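Local atomic coordinates of DUF6836 domain-containing protein (Clostridium leptum, PDB entry 4PW1), a protein that is of unknown function, an orphan protein with a unique fold in which alpha-helices surround a nine-stranded antiparallel beta sheet. Residues E38-E43 with K72-G77; R81-M86 with V98-D103; D123-A128 with Y218-Y223. One frame throughout, in Å; residues are numbered along the deposited sequence. Where two conformers were deposited one is given.

Interaction 1: residues E38-E43 with K72-G77; sequences EQELFE and KFRYSG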
loop_
_atom_site.group_PDB
_atom_site.type_symbol
_atom_site.label_atom_id
_atom_site.label_comp_id
_atom_site.label_asym_id
_atom_site.label_seq_id
_atom_site.Cartn_x
_atom_site.Cartn_y
_atom_site.Cartn_z
ATOM N N GLU B 38 -6.220 -12.600 -15.524
ATOM C CA GLU B 38 -5.498 -13.865 -15.482
ATOM C C GLU B 38 -6.486 -15.031 -15.726
ATOM O O GLU B 38 -7.652 -14.933 -15.419
ATOM C CB GLU B 38 -4.786 -14.048 -14.140
ATOM C CG GLU B 38 -3.691 -13.010 -13.888
ATOM C CD GLU B 38 -4.193 -11.653 -13.337
ATOM O OE1 GLU B 38 -5.412 -11.478 -13.051
ATOM O OE2 GLU B 38 -3.323 -10.769 -13.179
ATOM N N GLN B 39 -5.993 -16.128 -16.280
ATOM C CA GLN B 39 -6.835 -17.184 -16.826
ATOM C C GLN B 39 -6.593 -18.495 -16.089
ATOM O O GLN B 39 -5.434 -18.885 -15.847
ATOM C CB GLN B 39 -6.508 -17.387 -18.314
ATOM C CG GLN B 39 -6.725 -16.169 -19.153
ATOM C CD GLN B 39 -8.196 -15.891 -19.404
ATOM O OE1 GLN B 39 -8.961 -16.760 -19.740
ATOM N NE2 GLN B 39 -8.575 -14.632 -19.270
ATOM N N GLU B 40 -7.674 -19.138 -15.674
ATOM C CA GLU B 40 -7.570 -20.386 -14.950
ATOM C C GLU B 40 -6.771 -21.387 -15.753
ATOM O O GLU B 40 -7.065 -21.626 -16.935
ATOM C CB GLU B 40 -8.945 -21.035 -14.727
ATOM C CG GLU B 40 -9.744 -20.436 -13.622
ATOM C CD GLU B 40 -10.906 -21.336 -13.195
ATOM O OE1 GLU B 40 -10.980 -22.529 -13.588
ATOM O OE2 GLU B 40 -11.730 -20.837 -12.425
ATOM N N LEU B 41 -5.824 -21.998 -15.085
ATOM C CA LEU B 41 -4.937 -22.962 -15.700
ATOM C C LEU B 41 -4.582 -23.978 -14.609
ATOM O O LEU B 41 -3.951 -23.611 -13.602
ATOM C CB LEU B 41 -3.650 -22.266 -16.159
ATOM C CG LEU B 41 -2.516 -23.161 -16.718
ATOM C CD1 LEU B 41 -2.949 -23.846 -18.006
ATOM C CD2 LEU B 41 -1.257 -22.357 -16.989
ATOM N N PHE B 42 -4.916 -25.241 -14.846
ATOM C CA PHE B 42 -4.685 -26.338 -13.900
ATOM C C PHE B 42 -3.339 -26.961 -14.212
ATOM O O PHE B 42 -3.150 -27.446 -15.291
ATOM C CB PHE B 42 -5.759 -27.454 -14.025
ATOM C CG PHE B 42 -5.489 -28.636 -13.116
ATOM C CD1 PHE B 42 -5.860 -28.581 -11.811
ATOM C CD2 PHE B 42 -4.836 -29.794 -13.575
ATOM C CE1 PHE B 42 -5.614 -29.623 -10.933
ATOM C CE2 PHE B 42 -4.591 -30.851 -12.690
ATOM C CZ PHE B 42 -4.953 -30.738 -11.359
ATOM N N GLU B 43 -2.434 -26.979 -13.238
ATOM C CA GLU B 43 -1.163 -27.662 -13.337
ATOM C C GLU B 43 -0.997 -28.440 -12.048
ATOM O O GLU B 43 -0.871 -27.864 -10.949
ATOM C CB GLU B 43 -0.031 -26.631 -13.474
ATOM C CG GLU B 43 -0.072 -25.862 -14.784
ATOM C CD GLU B 43 0.721 -24.549 -14.730
ATOM O OE1 GLU B 43 0.439 -23.678 -13.874
ATOM O OE2 GLU B 43 1.664 -24.429 -15.509
ATOM N N LYS B 72 -7.852 -23.323 -7.647
ATOM C CA LYS B 72 -7.935 -22.860 -9.018
ATOM C C LYS B 72 -7.030 -21.668 -9.298
ATOM O O LYS B 72 -7.429 -20.475 -9.198
ATOM C CB LYS B 72 -9.386 -22.553 -9.350
ATOM C CG LYS B 72 -10.266 -23.803 -9.336
ATOM C CD LYS B 72 -11.629 -23.493 -9.940
ATOM C CE LYS B 72 -12.545 -22.881 -8.903
ATOM N NZ LYS B 72 -13.032 -23.910 -7.940
ATOM N N PHE B 73 -5.786 -21.987 -9.630
ATOM C CA PHE B 73 -4.820 -20.969 -10.010
ATOM C C PHE B 73 -5.181 -20.300 -11.315
ATOM O O PHE B 73 -5.793 -20.918 -12.209
ATOM C CB PHE B 73 -3.399 -21.527 -10.069
ATOM C CG PHE B 73 -2.741 -21.640 -8.722
ATOM C CD1 PHE B 73 -2.910 -22.757 -7.931
ATOM C CD2 PHE B 73 -1.981 -20.569 -8.211
ATOM C CE1 PHE B 73 -2.293 -22.847 -6.684
ATOM C CE2 PHE B 73 -1.348 -20.664 -6.996
ATOM C CZ PHE B 73 -1.509 -21.807 -6.222
ATOM N N ARG B 74 -4.848 -19.005 -11.387
ATOM C CA ARG B 74 -5.043 -18.194 -12.579
ATOM C C ARG B 74 -3.700 -17.693 -13.040
ATOM O O ARG B 74 -2.888 -17.213 -12.232
ATOM C CB ARG B 74 -6.005 -17.040 -12.311
ATOM C CG ARG B 74 -7.396 -17.524 -11.949
ATOM C CD ARG B 74 -8.471 -16.460 -12.101
ATOM N NE ARG B 74 -8.307 -15.423 -11.109
ATOM C CZ ARG B 74 -9.082 -15.245 -10.041
ATOM N NH1 ARG B 74 -10.131 -16.024 -9.790
ATOM N NH2 ARG B 74 -8.807 -14.249 -9.215
ATOM N N TYR B 75 -3.452 -17.884 -14.333
ATOM C CA TYR B 75 -2.168 -17.664 -14.949
ATOM C C TYR B 75 -2.110 -16.304 -15.583
ATOM O O TYR B 75 -3.059 -15.851 -16.265
ATOM C CB TYR B 75 -1.947 -18.745 -16.036
ATOM C CG TYR B 75 -0.788 -18.415 -16.918
ATOM C CD1 TYR B 75 0.510 -18.665 -16.502
ATOM C CD2 TYR B 75 -0.974 -17.797 -18.134
ATOM C CE1 TYR B 75 1.598 -18.333 -17.297
ATOM C CE2 TYR B 75 0.099 -17.442 -18.917
ATOM C CZ TYR B 75 1.395 -17.718 -18.477
ATOM O OH TYR B 75 2.445 -17.392 -19.274
ATOM N N SER B 76 -0.976 -15.659 -15.387
ATOM C CA SER B 76 -0.681 -14.366 -16.006
ATOM C C SER B 76 0.457 -14.481 -16.980
ATOM O O SER B 76 1.464 -15.097 -16.668
ATOM C CB SER B 76 -0.224 -13.375 -14.918
ATOM O OG SER B 76 0.442 -12.254 -15.472
ATOM N N GLY B 77 0.332 -13.780 -18.110
ATOM C CA GLY B 77 1.383 -13.702 -19.088
ATOM C C GLY B 77 2.647 -13.027 -18.608
ATOM O O GLY B 77 3.653 -13.091 -19.265
HETATM O O HOH W 1 -1.086 -10.311 -13.956
HETATM O O HOH W 2 -7.830 -12.961 -12.547
#

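Interaction 2: residues R81-M86 with V98-D103; sequences RFLKDM and VNMALD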
loop_
_atom_site.group_PDB
_atom_site.type_symbol
_atom_site.label_atom_id
_atom_site.label_comp_id
_atom_site.label_asym_id
_atom_site.label_seq_id
_atom_site.Cartn_x
_atom_site.Cartn_y
_atom_site.Cartn_z
ATOM N N ARG B 81 1.438 -17.073 -11.245
ATOM C CA ARG B 81 0.238 -17.830 -10.974
ATOM C C ARG B 81 -0.360 -17.339 -9.649
ATOM O O ARG B 81 0.333 -17.281 -8.638
ATOM C CB ARG B 81 0.621 -19.317 -10.911
ATOM C CG ARG B 81 0.944 -19.827 -12.328
ATOM C CD ARG B 81 1.935 -20.939 -12.319
ATOM N NE ARG B 81 2.107 -21.518 -13.657
ATOM C CZ ARG B 81 2.948 -21.073 -14.582
ATOM N NH1 ARG B 81 3.664 -19.957 -14.414
ATOM N NH2 ARG B 81 2.987 -21.698 -15.746
ATOM N N PHE B 82 -1.642 -16.996 -9.668
ATOM C CA PHE B 82 -2.330 -16.482 -8.522
ATOM C C PHE B 82 -3.462 -17.392 -8.100
ATOM O O PHE B 82 -4.292 -17.786 -8.914
ATOM C CB PHE B 82 -2.977 -15.141 -8.838
ATOM C CG PHE B 82 -2.031 -14.035 -9.182
ATOM C CD1 PHE B 82 -1.516 -13.213 -8.200
ATOM C CD2 PHE B 82 -1.706 -13.764 -10.511
ATOM C CE1 PHE B 82 -0.696 -12.168 -8.532
ATOM C CE2 PHE B 82 -0.909 -12.691 -10.837
ATOM C CZ PHE B 82 -0.389 -11.905 -9.848
ATOM N N LEU B 83 -3.544 -17.629 -6.790
ATOM C CA LEU B 83 -4.744 -18.189 -6.149
ATOM C C LEU B 83 -5.316 -17.133 -5.250
ATOM O O LEU B 83 -4.726 -16.801 -4.204
ATOM C CB LEU B 83 -4.330 -19.385 -5.331
ATOM C CG LEU B 83 -5.468 -20.088 -4.624
ATOM C CD1 LEU B 83 -6.328 -20.812 -5.635
ATOM C CD2 LEU B 83 -4.894 -21.072 -3.614
ATOM N N LYS B 84 -6.435 -16.564 -5.658
ATOM C CA LYS B 84 -7.019 -15.413 -4.990
ATOM C C LYS B 84 -8.252 -15.793 -4.194
ATOM O O LYS B 84 -9.224 -16.280 -4.738
ATOM C CB LYS B 84 -7.423 -14.343 -5.987
ATOM C CG LYS B 84 -7.742 -12.979 -5.338
ATOM C CD LYS B 84 -8.353 -12.071 -6.399
ATOM C CE LYS B 84 -8.311 -10.611 -6.024
ATOM N NZ LYS B 84 -9.082 -10.371 -4.805
ATOM N N ASP B 85 -8.209 -15.494 -2.895
ATOM C CA ASP B 85 -9.345 -15.649 -1.995
ATOM C C ASP B 85 -10.045 -16.995 -2.128
ATOM O O ASP B 85 -11.256 -17.063 -2.232
ATOM C CB ASP B 85 -10.320 -14.476 -2.162
ATOM C CG ASP B 85 -9.751 -13.167 -1.666
ATOM O OD1 ASP B 85 -8.866 -13.151 -0.769
ATOM O OD2 ASP B 85 -10.223 -12.110 -2.177
HETATM N N MSE B 86 -9.290 -18.093 -2.033
HETATM C CA MSE B 86 -9.907 -19.392 -1.913
HETATM C C MSE B 86 -10.531 -19.518 -0.521
HETATM O O MSE B 86 -9.843 -19.352 0.505
HETATM C CB MSE B 86 -8.903 -20.525 -2.161
HETATM C CG MSE B 86 -9.556 -21.859 -2.030
HETATM SE SE MSE B 86 -8.245 -23.275 -2.371
HETATM C CE MSE B 86 -7.015 -23.113 -0.912
ATOM N N VAL B 98 -7.555 -18.195 1.744
ATOM C CA VAL B 98 -6.199 -18.487 1.372
ATOM C C VAL B 98 -5.849 -17.743 0.083
ATOM O O VAL B 98 -6.588 -17.823 -0.909
ATOM C CB VAL B 98 -5.997 -19.960 1.098
ATOM C CG1 VAL B 98 -4.562 -20.252 0.656
ATOM C CG2 VAL B 98 -6.355 -20.765 2.315
ATOM N N ASN B 99 -4.709 -17.072 0.104
ATOM C CA ASN B 99 -4.142 -16.422 -1.064
ATOM C C ASN B 99 -2.731 -16.941 -1.280
ATOM O O ASN B 99 -1.964 -17.098 -0.318
ATOM C CB ASN B 99 -4.125 -14.909 -0.880
ATOM C CG ASN B 99 -5.489 -14.313 -1.099
ATOM O OD1 ASN B 99 -5.881 -14.054 -2.232
ATOM N ND2 ASN B 99 -6.274 -14.244 -0.044
HETATM N N MSE B 100 -2.380 -17.201 -2.538
HETATM C CA MSE B 100 -1.045 -17.624 -2.869
HETATM C C MSE B 100 -0.637 -17.136 -4.196
HETATM O O MSE B 100 -1.460 -16.845 -5.038
HETATM C CB MSE B 100 -0.906 -19.175 -2.964
HETATM C CG MSE B 100 -1.318 -19.823 -1.690
HETATM SE SE MSE B 100 -1.010 -21.846 -1.782
HETATM C CE MSE B 100 0.656 -21.817 -2.366
ATOM N N ALA B 101 0.667 -17.052 -4.399
ATOM C CA ALA B 101 1.190 -16.724 -5.719
ATOM C C ALA B 101 2.550 -17.340 -5.913
ATOM O O ALA B 101 3.351 -17.413 -4.973
ATOM C CB ALA B 101 1.286 -15.241 -5.921
ATOM N N LEU B 102 2.813 -17.690 -7.161
ATOM C CA LEU B 102 4.119 -18.135 -7.599
ATOM C C LEU B 102 4.606 -17.282 -8.744
ATOM O O LEU B 102 3.825 -16.897 -9.623
ATOM C CB LEU B 102 4.055 -19.603 -8.063
ATOM C CG LEU B 102 3.830 -20.593 -6.912
ATOM C CD1 LEU B 102 2.354 -20.815 -6.686
ATOM C CD2 LEU B 102 4.509 -21.901 -7.260
ATOM N N ASP B 103 5.909 -17.014 -8.714
ATOM C CA ASP B 103 6.619 -16.343 -9.782
ATOM C C ASP B 103 7.768 -17.262 -10.238
ATOM O O ASP B 103 7.878 -18.379 -9.765
ATOM C CB ASP B 103 7.048 -14.944 -9.315
ATOM C CG ASP B 103 8.203 -14.931 -8.290
ATOM O OD1 ASP B 103 8.787 -15.974 -7.965
ATOM O OD2 ASP B 103 8.536 -13.819 -7.794
HETATM O O HOH W 3 4.645 -18.678 -12.031
#

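Interaction 3: residues D123-A128 with Y218-Y223; sequences DEMDQA and YDNHIY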
loop_
_atom_site.group_PDB
_atom_site.type_symbol
_atom_site.label_atom_id
_atom_site.label_comp_id
_atom_site.label_asym_id
_atom_site.label_seq_id
_atom_site.Cartn_x
_atom_site.Cartn_y
_atom_site.Cartn_z
ATOM N N ASP B 123 -4.022 -2.019 22.724
ATOM C CA ASP B 123 -3.122 -2.642 23.700
ATOM C C ASP B 123 -2.613 -4.018 23.283
ATOM O O ASP B 123 -1.448 -4.333 23.494
ATOM C CB ASP B 123 -3.799 -2.753 25.065
ATOM C CG ASP B 123 -3.804 -1.425 25.829
ATOM O OD1 ASP B 123 -3.075 -0.487 25.438
ATOM O OD2 ASP B 123 -4.540 -1.317 26.831
ATOM N N GLU B 124 -3.488 -4.823 22.684
ATOM C CA GLU B 124 -3.102 -6.143 22.193
ATOM C C GLU B 124 -2.114 -6.011 21.059
ATOM O O GLU B 124 -1.199 -6.803 20.959
ATOM C CB GLU B 124 -4.335 -6.931 21.730
ATOM C CG GLU B 124 -5.195 -7.378 22.910
ATOM C CD GLU B 124 -6.527 -7.987 22.504
ATOM O OE1 GLU B 124 -7.066 -7.661 21.437
ATOM O OE2 GLU B 124 -7.041 -8.819 23.262
HETATM N N MSE B 125 -2.311 -5.007 20.196
HETATM C CA MSE B 125 -1.394 -4.760 19.088
HETATM C C MSE B 125 -0.041 -4.413 19.637
HETATM O O MSE B 125 0.965 -4.931 19.166
HETATM C CB MSE B 125 -1.891 -3.691 18.122
HETATM C CG MSE B 125 -2.960 -4.288 17.233
HETATM SE SE MSE B 125 -2.102 -5.103 15.680
HETATM C CE MSE B 125 -3.795 -5.082 14.696
ATOM N N ASP B 126 -0.004 -3.532 20.630
ATOM C CA ASP B 126 1.264 -3.127 21.214
ATOM C C ASP B 126 1.970 -4.315 21.889
ATOM O O ASP B 126 3.168 -4.472 21.715
ATOM C CB ASP B 126 1.102 -1.956 22.193
ATOM C CG ASP B 126 0.839 -0.629 21.482
ATOM O OD1 ASP B 126 1.050 -0.514 20.238
ATOM O OD2 ASP B 126 0.409 0.319 22.176
ATOM N N GLN B 127 1.238 -5.107 22.664
ATOM C CA GLN B 127 1.781 -6.326 23.270
ATOM C C GLN B 127 2.300 -7.277 22.209
ATOM O O GLN B 127 3.342 -7.866 22.372
ATOM C CB GLN B 127 0.716 -7.062 24.088
ATOM C CG GLN B 127 0.241 -6.328 25.323
ATOM C CD GLN B 127 -1.120 -6.818 25.778
ATOM O OE1 GLN B 127 -1.480 -7.979 25.573
ATOM N NE2 GLN B 127 -1.883 -5.933 26.386
ATOM N N ALA B 128 1.545 -7.442 21.124
ATOM C CA ALA B 128 1.972 -8.341 20.028
ATOM C C ALA B 128 3.282 -7.850 19.429
ATOM O O ALA B 128 4.196 -8.633 19.171
ATOM C CB ALA B 128 0.924 -8.424 18.940
ATOM N N TYR B 218 -1.903 -3.227 9.542
ATOM C CA TYR B 218 -2.856 -3.134 8.458
ATOM C C TYR B 218 -3.815 -4.309 8.562
ATOM O O TYR B 218 -3.387 -5.453 8.691
ATOM C CB TYR B 218 -2.097 -3.261 7.142
ATOM C CG TYR B 218 -2.935 -3.145 5.886
ATOM C CD1 TYR B 218 -3.562 -1.926 5.522
ATOM C CD2 TYR B 218 -3.058 -4.228 5.018
ATOM C CE1 TYR B 218 -4.280 -1.804 4.320
ATOM C CE2 TYR B 218 -3.790 -4.124 3.848
ATOM C CZ TYR B 218 -4.387 -2.907 3.502
ATOM O OH TYR B 218 -5.056 -2.794 2.324
ATOM N N ASP B 219 -5.107 -4.019 8.475
ATOM C CA ASP B 219 -6.114 -5.056 8.339
ATOM C C ASP B 219 -6.060 -6.133 9.476
ATOM O O ASP B 219 -6.164 -7.328 9.223
ATOM C CB ASP B 219 -5.945 -5.701 6.970
ATOM C CG ASP B 219 -7.109 -6.567 6.589
ATOM O OD1 ASP B 219 -8.235 -6.263 7.016
ATOM O OD2 ASP B 219 -6.876 -7.561 5.886
ATOM N N ASN B 220 -5.891 -5.660 10.702
ATOM C CA ASN B 220 -5.855 -6.481 11.908
ATOM C C ASN B 220 -4.593 -7.369 12.019
ATOM O O ASN B 220 -4.528 -8.224 12.875
ATOM C CB ASN B 220 -7.132 -7.355 12.054
ATOM C CG ASN B 220 -7.408 -7.764 13.511
ATOM O OD1 ASN B 220 -7.286 -6.952 14.418
ATOM N ND2 ASN B 220 -7.744 -9.030 13.735
ATOM N N HIS B 221 -3.586 -7.096 11.197
ATOM C CA HIS B 221 -2.306 -7.771 11.276
ATOM C C HIS B 221 -1.188 -6.824 11.465
ATOM O O HIS B 221 -1.300 -5.614 11.189
ATOM C CB HIS B 221 -2.078 -8.575 9.999
ATOM C CG HIS B 221 -3.030 -9.693 9.858
ATOM N ND1 HIS B 221 -4.232 -9.562 9.204
ATOM C CD2 HIS B 221 -3.006 -10.948 10.355
ATOM C CE1 HIS B 221 -4.890 -10.701 9.275
ATOM N NE2 HIS B 221 -4.167 -11.556 9.970
ATOM N N ILE B 222 -0.075 -7.359 11.951
ATOM C CA ILE B 222 1.187 -6.640 11.903
ATOM C C ILE B 222 1.996 -7.153 10.724
ATOM O O ILE B 222 2.192 -8.391 10.553
ATOM C CB ILE B 222 1.973 -6.779 13.196
ATOM C CG1 ILE B 222 1.165 -6.175 14.338
ATOM C CG2 ILE B 222 3.372 -6.117 13.099
ATOM C CD1 ILE B 222 1.797 -6.402 15.705
ATOM N N TYR B 223 2.479 -6.208 9.921
ATOM C CA TYR B 223 3.379 -6.516 8.784
ATOM C C TYR B 223 4.809 -6.254 9.225
ATOM O O TYR B 223 5.195 -5.128 9.485
ATOM C CB TYR B 223 3.029 -5.660 7.565
ATOM C CG TYR B 223 1.804 -6.118 6.804
ATOM C CD1 TYR B 223 0.803 -6.825 7.399
ATOM C CD2 TYR B 223 1.619 -5.762 5.478
ATOM C CE1 TYR B 223 -0.323 -7.230 6.699
ATOM C CE2 TYR B 223 0.499 -6.157 4.779
ATOM C CZ TYR B 223 -0.451 -6.917 5.397
ATOM O OH TYR B 223 -1.568 -7.269 4.728
#

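Interaction 1: residues E38-E43 with K72-G77
Q39 and Y75 form a hydrogen-bonded antiparallel pair at one edge of the nine-stranded sheet, where the short strand 39-40 lies along strand 74-76. Q39 N reaches Y75 O at 2.9 Å, and Y75 N returns the bond to Q39 O at 2.7 Å. L41 N adds a third backbone bond, to F73 O at 3.1 Å. Between these, E40 and R74 make the non-hydrogen-bonded pair.

Just before the strand, the aliphatic part of E38 packs on the partner strand. Its CB rests on R74 CB at 3.7 Å, and its CG on S76 CB at 3.6 Å. The bend at chi2 (82°) turns the carboxylate toward T35, whose N donates to E38 OE2. A water donates to E38 OE1 and weakly accepts from R74 NE, so the two side chains are linked indirectly. L41 and Y75 lie alongside each other, with L41 CD2 3.8 Å from Y75 CB. E40 runs beside K72 in the same direction, yet E40 OE2 stays 5.6 Å from K72 NZ.

Opposite charges are near but not paired across this edge. The backbone ladder does the direct polar joining, and the long side chains add mostly their methylene groups.

Interaction 2: residues R81-M86 with V98-D103
The amide of N99 and the carboxylate of D85 stand almost at right angles, their planes 84° apart, at a beta bulge in the hairpin of strands 80-89 and 95-103. The register shifts by one residue between the pairs L83-M100 and M86-V98, and D85 takes up the extra place with positive phi and psi. N99 bridges the irregularity with both ends of its amide. Its OD1 accepts D85 N at 2.8 Å, with the donor well above the carbonyl plane. Its ND2 donates to D85 OD1 within the amide plane, on the anti side of the carboxylate and 28° out of the carboxylate plane. K84 NZ makes a salt bridge, weak as a hydrogen bond, to D85 OD2.

The bulge leaves M86 on the same face as L83, M100 and V98. M86 and V98 point the same way, side by side. The selenomethionine chain of M86 is extended as far as SE and bends at chi3 (66°), which brings CE to 3.9 Å from V98 CB. L83 CB meets M100 CB at 4.2 Å. Helix 44-58 packs on this face, touching M86 at V54 and M100 at A50.

F82 and A101 occupy the other face as a non-hydrogen-bonded pair, and W31 and Y34 pack their rings on F82. R81 pairs with L102 through two backbone bonds, while its guanidinium makes salt bridges to E43 and D79. A water accepts from R81 NH1 at 2.9 Å and donates weakly to L102 O at 3.1 Å.

Interaction 3: residues D123-A128 with Y218-Y223
N220 ND2 is gripped by two acceptors, E117 OE2 and R118 O, while N220 OD1 accepts from A120 N. These bonds tie the tight turn of a beta hairpin to the loop that leads into helix 122-141. The helix then brings M125 over the same turn. The CE methyl of M125, a selenomethionine, sits 3.6 Å from N220 C and 4.0 Å from N220 OD1.

The turn is type I', from Y218 to H221, with N220 in its third position. Y218 and H221 close it with two backbone bonds, N to O in both directions. H221 ND1 also donates to D219 O at 3.0 Å, from above the carbonyl plane. This bond turns the imidazole back toward the turn, while M125 approaches H221 at its backbone N.

Beyond the turn, I222 points from the strand to the helix. The side chains of M125 and I222 run antiparallel and overlap, and M125 SE lies 3.7 Å from I222 CG1. The bend of M125 at chi2 (-88°) swings SE and CE toward the strand, although its CB does not head there. I222 extends on toward the helix and its CD1 meets A128 CB at 3.9 Å, one helical turn after M125. Y238 and P240 also touch A128.

The axes of helix residues 123-128 and strand residues 221-223 approach to 9.8 Å and cross at -38°, so side chains span the gap. Between the two segments the contact is van der Waals: M125 and A128 meet I222 through apolar groups, and the M125 methyl lies against the N220 peptide. Its polar fastening comes from N220, whose amide holds the turn to residues just before the helix.

In the fold
All three contacts involve the same antiparallel sheet, but at different places. Interaction 1 lies at an outer edge, partly buried. Interaction 2 is buried two strands further in. They touch each other, for strands 74-76 and 80-89 are neighbours, and R74 N probably bonds to F82 O at 2.8 Å. Both rely on backbone ladders. The edge pair has charged side chains beside it, whereas the inner hairpin has an apolar face under helix 44-58. Interaction 3 is on the opposite side of the chain's centre from interaction 1, their centres about 33 Å apart. It is also buried, but it joins a helix to the sheet and replaces the ladder with apolar side-chain contacts.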